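PDB 4HTL: beta-glucoside kinase from Listeria monocytogenes, which catalyses the ATP-dependent phosphorylation of cellobiose to cellobiose-6'-phosphate and may also regulate transcription of the cellobiose-PTS operon. Local coordinates for residues D41-L44 with A45-V49; K48-L51 with A52-T55; K90-L93 with E94-G98. One frame throughout, in Å; residues are numbered along the deposited sequence.

Interaction 1: D41-L44 with A45-V49; sequences DQIL and AEMKV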
loop_
_atom_site.group_PDB
_atom_site.type_symbol
_atom_site.label_atom_id
_atom_site.label_comp_id
_atom_site.label_asym_id
_atom_site.label_seq_id
_atom_site.Cartn_x
_atom_site.Cartn_y
_atom_site.Cartn_z
ATOM N N ASP A 41 9.902 -31.586 -2.320
ATOM C CA ASP A 41 9.760 -32.958 -2.822
ATOM C C ASP A 41 8.701 -33.779 -2.090
ATOM O O ASP A 41 7.955 -34.509 -2.751
ATOM C CB ASP A 41 11.113 -33.653 -2.884
ATOM C CG ASP A 41 12.020 -33.006 -3.898
ATOM O OD1 ASP A 41 11.591 -32.818 -5.065
ATOM O OD2 ASP A 41 13.147 -32.653 -3.518
ATOM N N GLN A 42 8.610 -33.667 -0.760
ATOM C CA GLN A 42 7.548 -34.342 -0.030
ATOM C C GLN A 42 6.193 -33.807 -0.491
ATOM O O GLN A 42 5.265 -34.561 -0.691
ATOM C CB GLN A 42 7.720 -34.130 1.471
ATOM C CG GLN A 42 6.818 -35.007 2.324
ATOM C CD GLN A 42 7.065 -36.492 2.100
ATOM O OE1 GLN A 42 8.190 -36.913 1.837
ATOM N NE2 GLN A 42 6.007 -37.283 2.192
ATOM N N ILE A 43 6.096 -32.485 -0.688
ATOM C CA ILE A 43 4.836 -31.921 -1.142
ATOM C C ILE A 43 4.442 -32.484 -2.504
ATOM O O ILE A 43 3.264 -32.838 -2.718
ATOM C CB ILE A 43 4.849 -30.358 -1.190
ATOM C CG1 ILE A 43 4.933 -29.779 0.236
ATOM C CG2 ILE A 43 3.657 -29.816 -1.975
ATOM C CD1 ILE A 43 5.414 -28.355 0.298
ATOM N N LEU A 44 5.409 -32.594 -3.422
ATOM C CA LEU A 44 5.105 -33.117 -4.741
ATOM C C LEU A 44 4.665 -34.574 -4.647
ATOM O O LEU A 44 3.766 -35.030 -5.397
ATOM C CB LEU A 44 6.291 -32.957 -5.667
ATOM C CG LEU A 44 6.693 -31.507 -5.980
ATOM C CD1 LEU A 44 8.016 -31.519 -6.712
ATOM C CD2 LEU A 44 5.605 -30.831 -6.802
ATOM N N ALA A 45 5.273 -35.299 -3.721
ATOM C CA ALA A 45 4.950 -36.729 -3.523
ATOM C C ALA A 45 3.508 -36.881 -3.002
ATOM O O ALA A 45 2.706 -37.654 -3.550
ATOM C CB ALA A 45 5.937 -37.333 -2.564
ATOM N N GLU A 46 3.170 -36.087 -1.986
ATOM C CA GLU A 46 1.803 -36.066 -1.451
ATOM C C GLU A 46 0.787 -35.692 -2.532
ATOM O O GLU A 46 -0.302 -36.285 -2.612
ATOM C CB GLU A 46 1.687 -35.113 -0.278
ATOM C CG GLU A 46 2.529 -35.399 0.945
ATOM C CD GLU A 46 2.017 -36.517 1.823
ATOM O OE1 GLU A 46 0.851 -36.983 1.630
ATOM O OE2 GLU A 46 2.801 -36.882 2.739
HETATM N N MSE A 47 1.129 -34.735 -3.388
HETATM C CA MSE A 47 0.240 -34.392 -4.498
HETATM C C MSE A 47 -0.017 -35.563 -5.438
HETATM O O MSE A 47 -1.178 -35.846 -5.806
HETATM C CB MSE A 47 0.805 -33.215 -5.299
HETATM C CG MSE A 47 0.712 -31.929 -4.559
HETATM SE SE MSE A 47 1.595 -30.479 -5.465
HETATM C CE MSE A 47 0.847 -29.049 -4.466
ATOM N N LYS A 48 1.068 -36.226 -5.850
ATOM C CA LYS A 48 0.968 -37.372 -6.746
ATOM C C LYS A 48 0.076 -38.456 -6.161
ATOM O O LYS A 48 -0.774 -39.038 -6.866
ATOM C CB LYS A 48 2.364 -37.956 -7.051
ATOM C CG LYS A 48 3.017 -37.316 -8.234
ATOM C CD LYS A 48 4.334 -37.999 -8.577
ATOM C CE LYS A 48 4.125 -39.194 -9.483
ATOM N NZ LYS A 48 3.639 -38.791 -10.837
ATOM N N VAL A 49 0.255 -38.717 -4.871
ATOM C CA VAL A 49 -0.522 -39.770 -4.177
ATOM C C VAL A 49 -2.007 -39.376 -4.126
ATOM O O VAL A 49 -2.878 -40.188 -4.461
ATOM C CB VAL A 49 0.057 -40.062 -2.762
ATOM C CG1 VAL A 49 -0.904 -40.909 -1.912
ATOM C CG2 VAL A 49 1.428 -40.735 -2.874
#
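Gln42 and Glu46 lie one helical turn apart and join their side chains by a hydrogen bond. In Glu46, CB rests 3.6 Å from Gln42 O. CG comes closer to that oxygen, which also accepts a nearly straight bond from Glu46 N at 2.9 Å. The chain then bends at chi2 (-77°), and this brings the carboxylate back over the preceding turn. There OE2 accepts a hydrogen bond from Gln42 NE2 at 3.3 Å. The donor meets OE2 on its anti side, well out of the carboxylate plane, while OE2 itself lies in the Gln42 amide plane. The two flat groups are turned 63° apart. Gln42 has a second deposited conformer, so this long bond describes one state.

On the buried side, Ile43 and Met47, a selenomethionine, run alongside each other and point the same way. Ile43 CG2 meets Met47 CE at 3.8 Å. Leu44 CD2 approaches the selenium of Met47 more loosely, at 4.2 Å. Ile43 and Met47 both reach Ile11, part of an ATP-binding segment assigned by similarity. The arrangement is that of an amphipathic alpha-helix laid on a beta-sheet, here in the actin-like ATPase fold of a ROK kinase.

Interaction 2: K48-L51 with A52-T55; sequences KVFL and AENT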
loop_
_atom_site.group_PDB
_atom_site.type_symbol
_atom_site.label_atom_id
_atom_site.label_comp_id
_atom_site.label_asym_id
_atom_site.label_seq_id
_atom_site.Cartn_x
_atom_site.Cartn_y
_atom_site.Cartn_z
ATOM N N LYS A 48 1.068 -36.226 -5.850
ATOM C CA LYS A 48 0.968 -37.372 -6.746
ATOM C C LYS A 48 0.076 -38.456 -6.161
ATOM O O LYS A 48 -0.774 -39.038 -6.866
ATOM C CB LYS A 48 2.364 -37.956 -7.051
ATOM C CG LYS A 48 3.017 -37.316 -8.234
ATOM C CD LYS A 48 4.334 -37.999 -8.577
ATOM C CE LYS A 48 4.125 -39.194 -9.483
ATOM N NZ LYS A 48 3.639 -38.791 -10.837
ATOM N N VAL A 49 0.255 -38.717 -4.871
ATOM C CA VAL A 49 -0.522 -39.770 -4.177
ATOM C C VAL A 49 -2.007 -39.376 -4.126
ATOM O O VAL A 49 -2.878 -40.188 -4.461
ATOM C CB VAL A 49 0.057 -40.062 -2.762
ATOM C CG1 VAL A 49 -0.904 -40.909 -1.912
ATOM C CG2 VAL A 49 1.428 -40.735 -2.874
ATOM N N PHE A 50 -2.298 -38.121 -3.782
ATOM C CA PHE A 50 -3.702 -37.654 -3.726
ATOM C C PHE A 50 -4.387 -37.742 -5.088
ATOM O O PHE A 50 -5.537 -38.159 -5.170
ATOM C CB PHE A 50 -3.773 -36.219 -3.208
ATOM C CG PHE A 50 -5.178 -35.698 -2.938
ATOM C CD1 PHE A 50 -5.881 -36.076 -1.813
ATOM C CD2 PHE A 50 -5.783 -34.812 -3.817
ATOM C CE1 PHE A 50 -7.165 -35.576 -1.564
ATOM C CE2 PHE A 50 -7.066 -34.320 -3.581
ATOM C CZ PHE A 50 -7.756 -34.709 -2.458
ATOM N N LEU A 51 -3.670 -37.377 -6.157
ATOM C CA LEU A 51 -4.238 -37.407 -7.519
ATOM C C LEU A 51 -4.564 -38.833 -8.000
ATOM O O LEU A 51 -5.621 -39.061 -8.590
ATOM C CB LEU A 51 -3.306 -36.689 -8.501
ATOM C CG LEU A 51 -3.201 -35.164 -8.305
ATOM C CD1 LEU A 51 -2.000 -34.578 -9.053
ATOM C CD2 LEU A 51 -4.520 -34.477 -8.704
ATOM N N ALA A 52 -3.659 -39.772 -7.755
ATOM C CA ALA A 52 -3.880 -41.188 -8.128
ATOM C C ALA A 52 -5.092 -41.764 -7.405
ATOM O O ALA A 52 -5.833 -42.578 -7.969
ATOM C CB ALA A 52 -2.632 -42.030 -7.844
ATOM N N GLU A 53 -5.282 -41.324 -6.161
ATOM C CA GLU A 53 -6.443 -41.698 -5.341
ATOM C C GLU A 53 -7.763 -41.090 -5.802
ATOM O O GLU A 53 -8.795 -41.500 -5.319
ATOM C CB GLU A 53 -6.232 -41.267 -3.876
ATOM C CG GLU A 53 -5.114 -42.010 -3.161
ATOM C CD GLU A 53 -4.829 -41.484 -1.767
ATOM O OE1 GLU A 53 -5.131 -40.295 -1.482
ATOM O OE2 GLU A 53 -4.296 -42.279 -0.954
ATOM N N ASN A 54 -7.722 -40.091 -6.683
ATOM C CA ASN A 54 -8.896 -39.311 -7.044
ATOM C C ASN A 54 -8.922 -39.088 -8.546
ATOM O O ASN A 54 -8.750 -37.970 -9.038
ATOM C CB ASN A 54 -8.897 -37.975 -6.287
ATOM C CG ASN A 54 -9.169 -38.148 -4.808
ATOM O OD1 ASN A 54 -10.312 -38.411 -4.412
ATOM N ND2 ASN A 54 -8.126 -38.028 -3.982
ATOM N N THR A 55 -9.179 -40.171 -9.269
ATOM C CA THR A 55 -9.018 -40.183 -10.716
ATOM C C THR A 55 -10.152 -39.480 -11.452
ATOM O O THR A 55 -10.077 -39.296 -12.663
ATOM C CB THR A 55 -8.862 -41.625 -11.250
ATOM O OG1 THR A 55 -10.031 -42.400 -10.926
ATOM C CG2 THR A 55 -7.634 -42.286 -10.635
#
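This is the C-terminal end of helix 40-52, where the chain turns off toward strand 59-64. Asn54 returns to the last turn of the helix through its side chain. Its ND2 gives a hydrogen bond of 2.9 Å to Phe50 O, and the acceptor lies close to the plane of the amide. Asn54 N stands 3.3 Å from Phe50 O, but at a poor angle for bonding. The side-chain amide thus serves a carbonyl that the backbone N of the same residue does not.

Asn54 N bonds instead to Leu51 O, one residue further on. It sits above the carbonyl plane, away from the lone pairs. The last bonds of the regular pattern run from Ala52 N to Lys48 O and from Glu53 N to Val49 O.

Asn54 ND2 also lies over the centre of the Phe50 ring, 3.5 Å above its plane. Ring and amide planes are 44° apart. Phe50 CG is anti to its own backbone N (chi1 -172°), which swings the ring along the helix toward Asn54. The same amide nitrogen therefore touches both the ring and the carbonyl of one residue. Phe50 and Asn54 are buried against strands 15-21 and 27-34.

Glu53 is extended beyond CG, and its CG packs 3.2 Å from Val49 O. Its OE2 comes within 3.8 Å of Val49 CG1, while OE1 makes a salt bridge to Lys31. The whole is a helix C-terminus closed by an asparagine side chain, on a helix that packs, together with helix 89-97, against a mixed beta-sheet.

Interaction 3: K90-L93 with E94-G98; sequences KEWL and EAETG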
loop_
_atom_site.group_PDB
_atom_site.type_symbol
_atom_site.label_atom_id
_atom_site.label_comp_id
_atom_site.label_asym_id
_atom_site.label_seq_id
_atom_site.Cartn_x
_atom_site.Cartn_y
_atom_site.Cartn_z
ATOM N N LYS A 90 2.980 -25.245 -12.221
ATOM C CA LYS A 90 1.855 -25.445 -13.181
ATOM C C LYS A 90 2.272 -26.406 -14.289
ATOM O O LYS A 90 1.549 -27.362 -14.596
ATOM C CB LYS A 90 1.389 -24.115 -13.773
ATOM C CG LYS A 90 0.237 -24.189 -14.784
ATOM C CD LYS A 90 -0.191 -22.813 -15.295
ATOM C CE LYS A 90 -1.054 -22.960 -16.562
ATOM N NZ LYS A 90 -1.490 -21.629 -17.044
ATOM N N GLU A 91 3.428 -26.168 -14.893
ATOM C CA GLU A 91 3.873 -27.019 -16.001
ATOM C C GLU A 91 4.212 -28.430 -15.543
ATOM O O GLU A 91 4.000 -29.379 -16.285
ATOM C CB GLU A 91 5.057 -26.409 -16.714
ATOM C CG GLU A 91 4.682 -25.218 -17.565
ATOM C CD GLU A 91 5.887 -24.550 -18.195
ATOM O OE1 GLU A 91 5.664 -23.593 -18.957
ATOM O OE2 GLU A 91 7.046 -24.958 -17.927
ATOM N N TRP A 92 4.744 -28.560 -14.327
ATOM C CA TRP A 92 5.031 -29.868 -13.749
ATOM C C TRP A 92 3.771 -30.673 -13.608
ATOM O O TRP A 92 3.713 -31.822 -14.051
ATOM C CB TRP A 92 5.726 -29.717 -12.392
ATOM C CG TRP A 92 6.198 -31.026 -11.810
ATOM C CD1 TRP A 92 7.392 -31.684 -12.069
ATOM C CD2 TRP A 92 5.496 -31.877 -10.831
ATOM N NE1 TRP A 92 7.476 -32.860 -11.343
ATOM C CE2 TRP A 92 6.374 -33.027 -10.576
ATOM C CE3 TRP A 92 4.290 -31.791 -10.156
ATOM C CZ2 TRP A 92 6.020 -34.045 -9.687
ATOM C CZ3 TRP A 92 3.946 -32.818 -9.264
ATOM C CH2 TRP A 92 4.793 -33.921 -9.038
ATOM N N LEU A 93 2.745 -30.065 -13.008
ATOM C CA LEU A 93 1.473 -30.740 -12.767
ATOM C C LEU A 93 0.738 -31.057 -14.083
ATOM O O LEU A 93 0.103 -32.111 -14.201
ATOM C CB LEU A 93 0.592 -29.909 -11.815
ATOM C CG LEU A 93 0.952 -29.912 -10.316
ATOM C CD1 LEU A 93 0.229 -28.794 -9.540
ATOM C CD2 LEU A 93 0.637 -31.277 -9.722
ATOM N N GLU A 94 0.836 -30.157 -15.064
ATOM C CA GLU A 94 0.252 -30.391 -16.390
ATOM C C GLU A 94 0.910 -31.597 -17.062
ATOM O O GLU A 94 0.220 -32.434 -17.659
ATOM C CB GLU A 94 0.412 -29.166 -17.292
ATOM C CG GLU A 94 -0.485 -28.002 -16.940
ATOM C CD GLU A 94 -0.128 -26.741 -17.694
ATOM O OE1 GLU A 94 1.041 -26.587 -18.117
ATOM O OE2 GLU A 94 -1.029 -25.893 -17.836
ATOM N N ALA A 95 2.237 -31.685 -16.958
ATOM C CA ALA A 95 2.991 -32.774 -17.569
ATOM C C ALA A 95 2.680 -34.092 -16.849
ATOM O O ALA A 95 2.562 -35.127 -17.476
ATOM C CB ALA A 95 4.495 -32.493 -17.533
ATOM N N GLU A 96 2.575 -34.044 -15.525
ATOM C CA GLU A 96 2.297 -35.236 -14.740
ATOM C C GLU A 96 0.893 -35.800 -14.947
ATOM O O GLU A 96 0.714 -37.002 -14.801
ATOM C CB GLU A 96 2.498 -34.955 -13.250
ATOM C CG GLU A 96 3.946 -34.751 -12.841
ATOM C CD GLU A 96 4.773 -36.011 -12.935
ATOM O OE1 GLU A 96 4.284 -37.089 -12.524
ATOM O OE2 GLU A 96 5.921 -35.916 -13.422
ATOM N N THR A 97 -0.079 -34.946 -15.289
ATOM C CA THR A 97 -1.498 -35.302 -15.265
ATOM C C THR A 97 -2.316 -35.080 -16.553
ATOM O O THR A 97 -3.341 -35.722 -16.742
ATOM C CB THR A 97 -2.207 -34.492 -14.152
ATOM O OG1 THR A 97 -2.206 -33.089 -14.483
ATOM C CG2 THR A 97 -1.502 -34.700 -12.814
ATOM N N GLY A 98 -1.928 -34.131 -17.398
ATOM C CA GLY A 98 -2.721 -33.802 -18.588
ATOM C C GLY A 98 -3.988 -33.010 -18.303
ATOM O O GLY A 98 -4.795 -32.762 -19.219
#
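The Trp92 indole carries Glu96 on one face. Glu96 CG stands over the centre of the six-membered ring, 3.6 Å from its centroid and 7° off the ring normal. This is a CH-pi contact. On the opposite face, Leu44 CD2 of helix 40-52 lies over the same ring. At the edge, in the ring plane, lies CG of the next residue, Leu93. A bend at chi2 keeps the Glu96 carboxylate above its face, out toward the CE2-CZ2 side and turned only 21° from the indole plane. Its OE1 forms a salt bridge with Lys48. Phe87 also meets the Trp92 ring, at an inclined angle.

Glu94 reaches back along the helix to Lys90. The two side chains cross, and OE2 of Glu94 comes to 3.2 Å from CE of Lys90. The ammonium is further off, with Lys90 NZ 4.4 Å from Glu94 OE2, beyond a salt bridge. Lys90 NZ bonds instead to Lys71 O.

At the helix end, Thr97 OG1 is turned back to Leu93 O (chi1 66°) and gives it a hydrogen bond, modelled at a doubtfully short 2.5 Å. Thr97 N adds a weak bond to the same carbonyl. OG1 is also hydrogen-bonded to Leu99 N. Gly98 N bonds to Glu94 O at 2.7 Å. The helix stops at this glycine with positive phi, a familiar C-terminal signal.

Overall arrangement
Along the chain, interaction 1 comes first and covers the early turns of helix 40-52. Interaction 2 overlaps it at Lys48 and Val49 and follows the helix to its end before strand 59-64. Interaction 3 comes later, on helix 89-97, just before strand 101-105. None encloses a loop, because each joins neighbouring turns. None crosses another. The two helices pack together: Leu51 meets Leu93 and Thr97, Lys48 lies against Trp92, and the Lys48-Glu96 salt bridge joins them. Both helices lie against the five-stranded sheet that includes strand 6-11, whose end belongs to the ATP-binding segment assigned by similarity.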